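Local coordinates for beta-porphyranase A (Bacteroides plebeius, PDB 4AW7), which hydrolyses the beta-1,4 linkages between D-galactose and L-galactose-6-sulfate in the red-algal polysaccharide porphyran, at residues 74-88 / 118-131. Numbering follows the deposited sequence. Where two conformers were deposited one is given.
With L6S (6-O-sulfo-alpha-L-galactopyranose), chain B.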
loop_
_atom_site.group_PDB
_atom_site.type_symbol
_atom_site.label_atom_id
_atom_site.label_comp_id
_atom_site.label_asym_id
_atom_site.label_seq_id
_atom_site.Cartn_x
_atom_site.Cartn_y
_atom_site.Cartn_z
ATOM N N PRO A 74 -7.143 -12.295 -19.893
ATOM C CA PRO A 74 -6.969 -13.070 -21.141
ATOM C C PRO A 74 -7.089 -14.564 -20.947
ATOM O O PRO A 74 -7.481 -15.276 -21.895
ATOM C CB PRO A 74 -5.542 -12.712 -21.592
ATOM C CG PRO A 74 -5.200 -11.438 -20.851
ATOM C CD PRO A 74 -5.972 -11.466 -19.587
ATOM N N TYR A 75 -6.704 -15.055 -19.769
ATOM C CA TYR A 75 -6.574 -16.500 -19.553
ATOM C C TYR A 75 -7.905 -17.112 -19.159
ATOM O O TYR A 75 -8.264 -18.204 -19.644
ATOM C CB TYR A 75 -5.393 -16.805 -18.595
ATOM C CG TYR A 75 -4.158 -16.188 -19.134
ATOM C CD1 TYR A 75 -3.524 -16.738 -20.258
ATOM C CD2 TYR A 75 -3.654 -15.001 -18.636
ATOM C CE1 TYR A 75 -2.459 -16.115 -20.847
ATOM C CE2 TYR A 75 -2.576 -14.379 -19.216
ATOM C CZ TYR A 75 -1.986 -14.924 -20.357
ATOM O OH TYR A 75 -0.890 -14.244 -20.925
ATOM N N SER A 76 -8.699 -16.385 -18.374
ATOM C CA SER A 76 -10.063 -16.803 -18.073
ATOM C C SER A 76 -10.913 -16.670 -19.373
ATOM O O SER A 76 -11.670 -17.588 -19.725
ATOM C CB SER A 76 -10.618 -16.069 -16.810
ATOM O OG SER A 76 -10.253 -14.714 -16.780
ATOM N N TYR A 77 -10.720 -15.596 -20.139
ATOM C CA TYR A 77 -11.436 -15.457 -21.418
ATOM C C TYR A 77 -11.093 -16.610 -22.375
ATOM O O TYR A 77 -11.969 -17.231 -22.972
ATOM C CB TYR A 77 -11.062 -14.123 -22.050
ATOM C CG TYR A 77 -11.638 -13.908 -23.444
ATOM C CD1 TYR A 77 -10.971 -14.400 -24.564
ATOM C CD2 TYR A 77 -12.832 -13.203 -23.652
ATOM C CE1 TYR A 77 -11.472 -14.230 -25.843
ATOM C CE2 TYR A 77 -13.348 -13.027 -24.941
ATOM C CZ TYR A 77 -12.653 -13.543 -26.030
ATOM O OH TYR A 77 -13.117 -13.374 -27.324
ATOM N N ALA A 78 -9.802 -16.907 -22.518
ATOM C CA ALA A 78 -9.359 -17.944 -23.459
ATOM C C ALA A 78 -9.843 -19.312 -23.040
ATOM O O ALA A 78 -10.317 -20.080 -23.890
ATOM C CB ALA A 78 -7.847 -17.954 -23.657
ATOM N N TYR A 79 -9.715 -19.653 -21.767
ATOM C CA TYR A 79 -10.136 -20.978 -21.296
ATOM C C TYR A 79 -11.627 -21.171 -21.516
ATOM O O TYR A 79 -12.081 -22.251 -21.890
ATOM C CB TYR A 79 -9.716 -21.230 -19.840
ATOM C CG TYR A 79 -10.044 -22.635 -19.423
ATOM C CD1 TYR A 79 -9.115 -23.678 -19.599
ATOM C CD2 TYR A 79 -11.266 -22.938 -18.845
ATOM C CE1 TYR A 79 -9.452 -24.995 -19.245
ATOM C CE2 TYR A 79 -11.584 -24.234 -18.492
ATOM C CZ TYR A 79 -10.681 -25.250 -18.687
ATOM O OH TYR A 79 -11.048 -26.534 -18.343
ATOM N N ASN A 80 -12.388 -20.093 -21.357
ATOM C CA ASN A 80 -13.840 -20.126 -21.588
ATOM C C ASN A 80 -14.187 -20.514 -23.034
ATOM O O ASN A 80 -15.228 -21.152 -23.264
ATOM C CB ASN A 80 -14.452 -18.778 -21.182
ATOM C CG ASN A 80 -15.932 -18.679 -21.450
ATOM O OD1 ASN A 80 -16.324 -18.117 -22.464
ATOM N ND2 ASN A 80 -16.742 -19.167 -20.538
ATOM N N LYS A 81 -13.291 -20.195 -23.960
ATOM C CA LYS A 81 -13.459 -20.571 -25.387
ATOM C C LYS A 81 -12.886 -21.945 -25.721
ATOM O O LYS A 81 -13.530 -22.716 -26.429
ATOM C CB LYS A 81 -12.788 -19.554 -26.306
ATOM C CG LYS A 81 -13.178 -18.089 -26.054
ATOM C CD LYS A 81 -14.673 -17.849 -26.093
ATOM C CE LYS A 81 -15.046 -16.428 -25.624
ATOM N NZ LYS A 81 -14.527 -16.161 -24.177
ATOM N N THR A 82 -11.671 -22.254 -25.265
ATOM C CA THR A 82 -10.965 -23.458 -25.744
ATOM C C THR A 82 -11.070 -24.635 -24.785
ATOM O O THR A 82 -10.852 -25.797 -25.191
ATOM C CB THR A 82 -9.478 -23.190 -26.004
ATOM O OG1 THR A 82 -8.818 -22.969 -24.741
ATOM C CG2 THR A 82 -9.257 -21.981 -26.897
ATOM N N HIS A 83 -11.359 -24.340 -23.523
ATOM C CA HIS A 83 -11.391 -25.318 -22.422
ATOM C C HIS A 83 -10.087 -26.117 -22.294
ATOM O O HIS A 83 -10.075 -27.253 -21.793
ATOM C CB HIS A 83 -12.662 -26.184 -22.494
ATOM C CG HIS A 83 -13.923 -25.370 -22.378
ATOM N ND1 HIS A 83 -14.395 -24.893 -21.169
ATOM C CD2 HIS A 83 -14.777 -24.903 -23.323
ATOM C CE1 HIS A 83 -15.505 -24.203 -21.373
ATOM N NE2 HIS A 83 -15.759 -24.196 -22.668
ATOM N N GLU A 84 -8.977 -25.497 -22.661
ATOM C CA GLU A 84 -7.672 -26.104 -22.509
ATOM C C GLU A 84 -6.672 -25.032 -22.106
ATOM O O GLU A 84 -6.501 -24.055 -22.821
ATOM C CB GLU A 84 -7.210 -26.733 -23.824
ATOM C CG GLU A 84 -7.873 -28.019 -24.263
ATOM C CD GLU A 84 -7.129 -28.623 -25.459
ATOM O OE1 GLU A 84 -5.954 -29.034 -25.298
ATOM O OE2 GLU A 84 -7.695 -28.630 -26.566
ATOM N N VAL A 85 -5.926 -25.299 -21.031
ATOM C CA VAL A 85 -4.876 -24.395 -20.588
ATOM C C VAL A 85 -3.842 -24.241 -21.693
ATOM O O VAL A 85 -3.519 -25.221 -22.386
ATOM C CB VAL A 85 -4.235 -24.871 -19.268
ATOM C CG1 VAL A 85 -3.531 -26.222 -19.414
ATOM C CG2 VAL A 85 -3.279 -23.818 -18.750
ATOM N N GLY A 86 -3.322 -23.036 -21.883
ATOM C CA GLY A 86 -2.268 -22.808 -22.818
ATOM C C GLY A 86 -2.640 -22.867 -24.279
ATOM O O GLY A 86 -1.718 -22.859 -25.115
ATOM N N LYS A 87 -3.934 -22.939 -24.561
ATOM C CA LYS A 87 -4.432 -22.923 -25.938
ATOM C C LYS A 87 -5.377 -21.725 -26.096
ATOM O O LYS A 87 -6.336 -21.569 -25.331
ATOM C CB LYS A 87 -5.156 -24.226 -26.217
ATOM C CG LYS A 87 -4.327 -25.501 -25.988
ATOM C CD LYS A 87 -3.495 -25.971 -27.190
ATOM C CE LYS A 87 -2.088 -25.387 -27.206
ATOM N NZ LYS A 87 -1.070 -26.404 -27.617
ATOM N N TYR A 88 -5.120 -20.910 -27.122
ATOM C CA TYR A 88 -5.756 -19.591 -27.257
ATOM C C TYR A 88 -6.588 -19.514 -28.540
ATOM O O TYR A 88 -6.216 -20.103 -29.574
ATOM C CB TYR A 88 -4.685 -18.494 -27.170
ATOM C CG TYR A 88 -3.871 -18.697 -25.922
ATOM C CD1 TYR A 88 -4.457 -18.582 -24.667
ATOM C CD2 TYR A 88 -2.546 -19.065 -25.987
ATOM C CE1 TYR A 88 -3.739 -18.841 -23.502
ATOM C CE2 TYR A 88 -1.812 -19.282 -24.837
ATOM C CZ TYR A 88 -2.435 -19.200 -23.581
ATOM O OH TYR A 88 -1.705 -19.453 -22.424
ATOM N N ILE A 118 3.307 -25.351 -20.441
ATOM C CA ILE A 118 2.772 -24.200 -21.168
ATOM C C ILE A 118 3.830 -23.497 -22.011
ATOM O O ILE A 118 4.976 -23.337 -21.591
ATOM C CB ILE A 118 2.067 -23.201 -20.183
ATOM C CG1 ILE A 118 1.185 -22.225 -20.946
ATOM C CG2 ILE A 118 3.064 -22.528 -19.279
ATOM C CD1 ILE A 118 0.234 -21.471 -20.025
ATOM N N ASP A 119 3.407 -23.046 -23.207
ATOM C CA ASP A 119 4.237 -22.247 -24.075
ATOM C C ASP A 119 4.161 -20.796 -23.555
ATOM O O ASP A 119 3.193 -20.084 -23.791
ATOM C CB ASP A 119 3.748 -22.371 -25.531
ATOM C CG ASP A 119 4.548 -21.508 -26.519
ATOM O OD1 ASP A 119 5.312 -20.622 -26.122
ATOM O OD2 ASP A 119 4.439 -21.780 -27.757
ATOM N N VAL A 120 5.181 -20.399 -22.830
ATOM C CA VAL A 120 5.218 -19.112 -22.174
ATOM C C VAL A 120 5.233 -17.942 -23.181
ATOM O O VAL A 120 4.602 -16.912 -22.965
ATOM C CB VAL A 120 6.478 -19.053 -21.271
ATOM C CG1 VAL A 120 6.695 -17.731 -20.755
ATOM C CG2 VAL A 120 6.383 -20.056 -20.096
ATOM N N GLN A 121 5.943 -18.103 -24.294
ATOM C CA GLN A 121 5.941 -17.058 -25.315
ATOM C C GLN A 121 4.542 -16.907 -25.939
ATOM O O GLN A 121 4.052 -15.787 -26.073
ATOM C CB GLN A 121 7.068 -17.310 -26.348
ATOM C CG GLN A 121 8.491 -17.047 -25.730
ATOM C CD GLN A 121 8.659 -15.557 -25.229
ATOM O OE1 GLN A 121 8.363 -14.686 -25.981
ATOM N NE2 GLN A 121 9.078 -15.298 -23.992
ATOM N N ALA A 122 3.844 -18.004 -26.214
ATOM C CA ALA A 122 2.490 -17.946 -26.739
ATOM C C ALA A 122 1.539 -17.318 -25.709
ATOM O O ALA A 122 0.604 -16.608 -26.084
ATOM C CB ALA A 122 1.950 -19.323 -27.207
ATOM N N ALA A 123 1.711 -17.653 -24.438
ATOM C CA ALA A 123 0.860 -17.090 -23.394
ATOM C C ALA A 123 1.015 -15.570 -23.383
ATOM O O ALA A 123 0.022 -14.848 -23.310
ATOM C CB ALA A 123 1.213 -17.711 -22.026
ATOM N N GLY A 124 2.251 -15.101 -23.443
ATOM C CA GLY A 124 2.523 -13.674 -23.468
ATOM C C GLY A 124 1.960 -13.010 -24.714
ATOM O O GLY A 124 1.328 -11.930 -24.664
ATOM N N ALA A 125 2.178 -13.641 -25.868
ATOM C CA ALA A 125 1.610 -13.121 -27.116
ATOM C C ALA A 125 0.107 -13.005 -27.045
ATOM O O ALA A 125 -0.475 -12.033 -27.545
ATOM C CB ALA A 125 2.033 -14.017 -28.312
ATOM N N TRP A 126 -0.557 -13.955 -26.405
ATOM C CA TRP A 126 -1.989 -13.937 -26.302
ATOM C C TRP A 126 -2.442 -12.735 -25.477
ATOM O O TRP A 126 -3.453 -12.129 -25.812
ATOM C CB TRP A 126 -2.546 -15.249 -25.728
ATOM C CG TRP A 126 -3.957 -15.149 -25.388
ATOM C CD1 TRP A 126 -4.496 -15.163 -24.142
ATOM C CD2 TRP A 126 -5.047 -14.888 -26.296
ATOM N NE1 TRP A 126 -5.841 -14.972 -24.205
ATOM C CE2 TRP A 126 -6.219 -14.814 -25.519
ATOM C CE3 TRP A 126 -5.146 -14.751 -27.693
ATOM C CZ2 TRP A 126 -7.479 -14.559 -26.087
ATOM C CZ3 TRP A 126 -6.398 -14.517 -28.252
ATOM C CH2 TRP A 126 -7.539 -14.415 -27.453
ATOM N N SER A 127 -1.782 -12.409 -24.362
ATOM C CA SER A 127 -2.229 -11.243 -23.606
ATOM C C SER A 127 -2.242 -10.022 -24.501
ATOM O O SER A 127 -3.179 -9.228 -24.449
ATOM C CB SER A 127 -1.384 -11.003 -22.351
ATOM O OG SER A 127 -0.040 -10.609 -22.607
ATOM N N ALA A 128 -1.188 -9.849 -25.296
ATOM C CA ALA A 128 -1.106 -8.696 -26.201
ATOM C C ALA A 128 -2.135 -8.749 -27.309
ATOM O O ALA A 128 -2.721 -7.736 -27.647
ATOM C CB ALA A 128 0.285 -8.507 -26.728
ATOM N N GLU A 129 -2.410 -9.937 -27.843
ATOM C CA GLU A 129 -3.422 -10.049 -28.868
ATOM C C GLU A 129 -4.841 -9.758 -28.312
ATOM O O GLU A 129 -5.636 -9.051 -28.944
ATOM C CB GLU A 129 -3.274 -11.441 -29.491
ATOM C CG GLU A 129 -4.295 -11.835 -30.535
ATOM C CD GLU A 129 -4.156 -11.127 -31.880
ATOM O OE1 GLU A 129 -3.214 -10.341 -32.072
ATOM O OE2 GLU A 129 -5.005 -11.418 -32.747
ATOM N N TYR A 130 -5.146 -10.290 -27.136
ATOM C CA TYR A 130 -6.423 -10.098 -26.496
ATOM C C TYR A 130 -6.640 -8.600 -26.228
ATOM O O TYR A 130 -7.658 -8.037 -26.640
ATOM C CB TYR A 130 -6.449 -10.863 -25.151
ATOM C CG TYR A 130 -7.704 -10.634 -24.349
ATOM C CD1 TYR A 130 -8.904 -11.220 -24.717
ATOM C CD2 TYR A 130 -7.698 -9.822 -23.204
ATOM C CE1 TYR A 130 -10.050 -11.017 -23.972
ATOM C CE2 TYR A 130 -8.834 -9.636 -22.474
ATOM C CZ TYR A 130 -10.006 -10.222 -22.857
ATOM O OH TYR A 130 -11.170 -10.041 -22.151
ATOM N N TYR A 131 -5.690 -7.936 -25.570
ATOM C CA TYR A 131 -5.891 -6.541 -25.214
ATOM C C TYR A 131 -5.802 -5.589 -26.408
ATOM O O TYR A 131 -6.540 -4.605 -26.466
ATOM C CB TYR A 131 -4.954 -6.147 -24.071
ATOM C CG TYR A 131 -5.359 -6.714 -22.711
ATOM C CD1 TYR A 131 -6.623 -6.501 -22.198
ATOM C CD2 TYR A 131 -4.460 -7.448 -21.939
ATOM C CE1 TYR A 131 -6.989 -6.986 -20.968
ATOM C CE2 TYR A 131 -4.816 -7.929 -20.688
ATOM C CZ TYR A 131 -6.072 -7.718 -20.213
ATOM O OH TYR A 131 -6.437 -8.200 -18.958
HETATM O O1S L6S B . -16.201 -13.927 -23.162
HETATM O O2S L6S B . -14.862 -15.248 -21.596
HETATM O O3S L6S B . -15.184 -12.826 -21.212
HETATM C C1 L6S B . -18.606 -16.829 -18.256
HETATM C C2 L6S B . -19.793 -17.756 -18.617
HETATM C C3 L6S B . -20.796 -17.029 -19.512
HETATM C C4 L6S B . -20.062 -16.482 -20.757
HETATM C C5 L6S B . -18.897 -15.561 -20.316
HETATM C C6 L6S B . -18.084 -15.084 -21.495
HETATM O O2 L6S B . -20.486 -18.191 -17.437
HETATM O O3 L6S B . -21.827 -17.920 -19.931
HETATM O O4 L6S B . -19.564 -17.597 -21.546
HETATM O O5 L6S B . -17.957 -16.245 -19.388
HETATM O O6 L6S B . -17.044 -14.247 -21.005
HETATM S S1 L6S B . -15.794 -14.086 -21.735
HETATM O O HOH W 1 0.841 -24.038 -24.268
#
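Helix 74-82 packs nearly perpendicular to helix 120-131, their N-to-C directions 95° apart, in a knobs-into-holes contact around W126, P74 and Y75. Both helices belong to the (beta/alpha)-barrel catalytic domain: helix 74-82 follows strand 66-71, helix 120-131 precedes strand 136-142, and helix 160-179 adds I174 against Y75 and S127. The contact illustrates how an indole can be fixed by its faces and its edge together. W126, its CG anti to the backbone N (chi1 169°), extends across to helix 74-82 and fits among P74, Y75, Y77 and A78. Its NE1 donates an almost straight bond to P74 O (2.8 Å), arriving from above the carbonyl plane, while A78 N, the helical donor, reaches the same oxygen from the opposite face. Y88, from the loop beyond the helix, lies over one indole face as an offset stack, its plane tilted just 8° from the five-membered ring; CB of Y130 sits over the rim of the opposite face. Replacing W126 by an alanine is likely to deprive P74 O of its second donor and leave the Y88 ring without its stacking partner. Y130 also accepts CA of P74 over its ring, a CH-pi contact, and sets CE1 3.3 Å from CG of Y77. That places Y130 behind a wall of the glycan site: Y77 carries Y130 on one face and NZ of K81 on the other. K81, a substrate-binding residue, bends at chi2 and again at chi4, which brings NZ to Y77 O and N80 OD1 while it donates to sulfate O1S of L6S (3.0 Å). Deeper in the interface, Y75 OH donates to A123 O (2.6 Å), and S127 N approaches that oxygen from the opposite face.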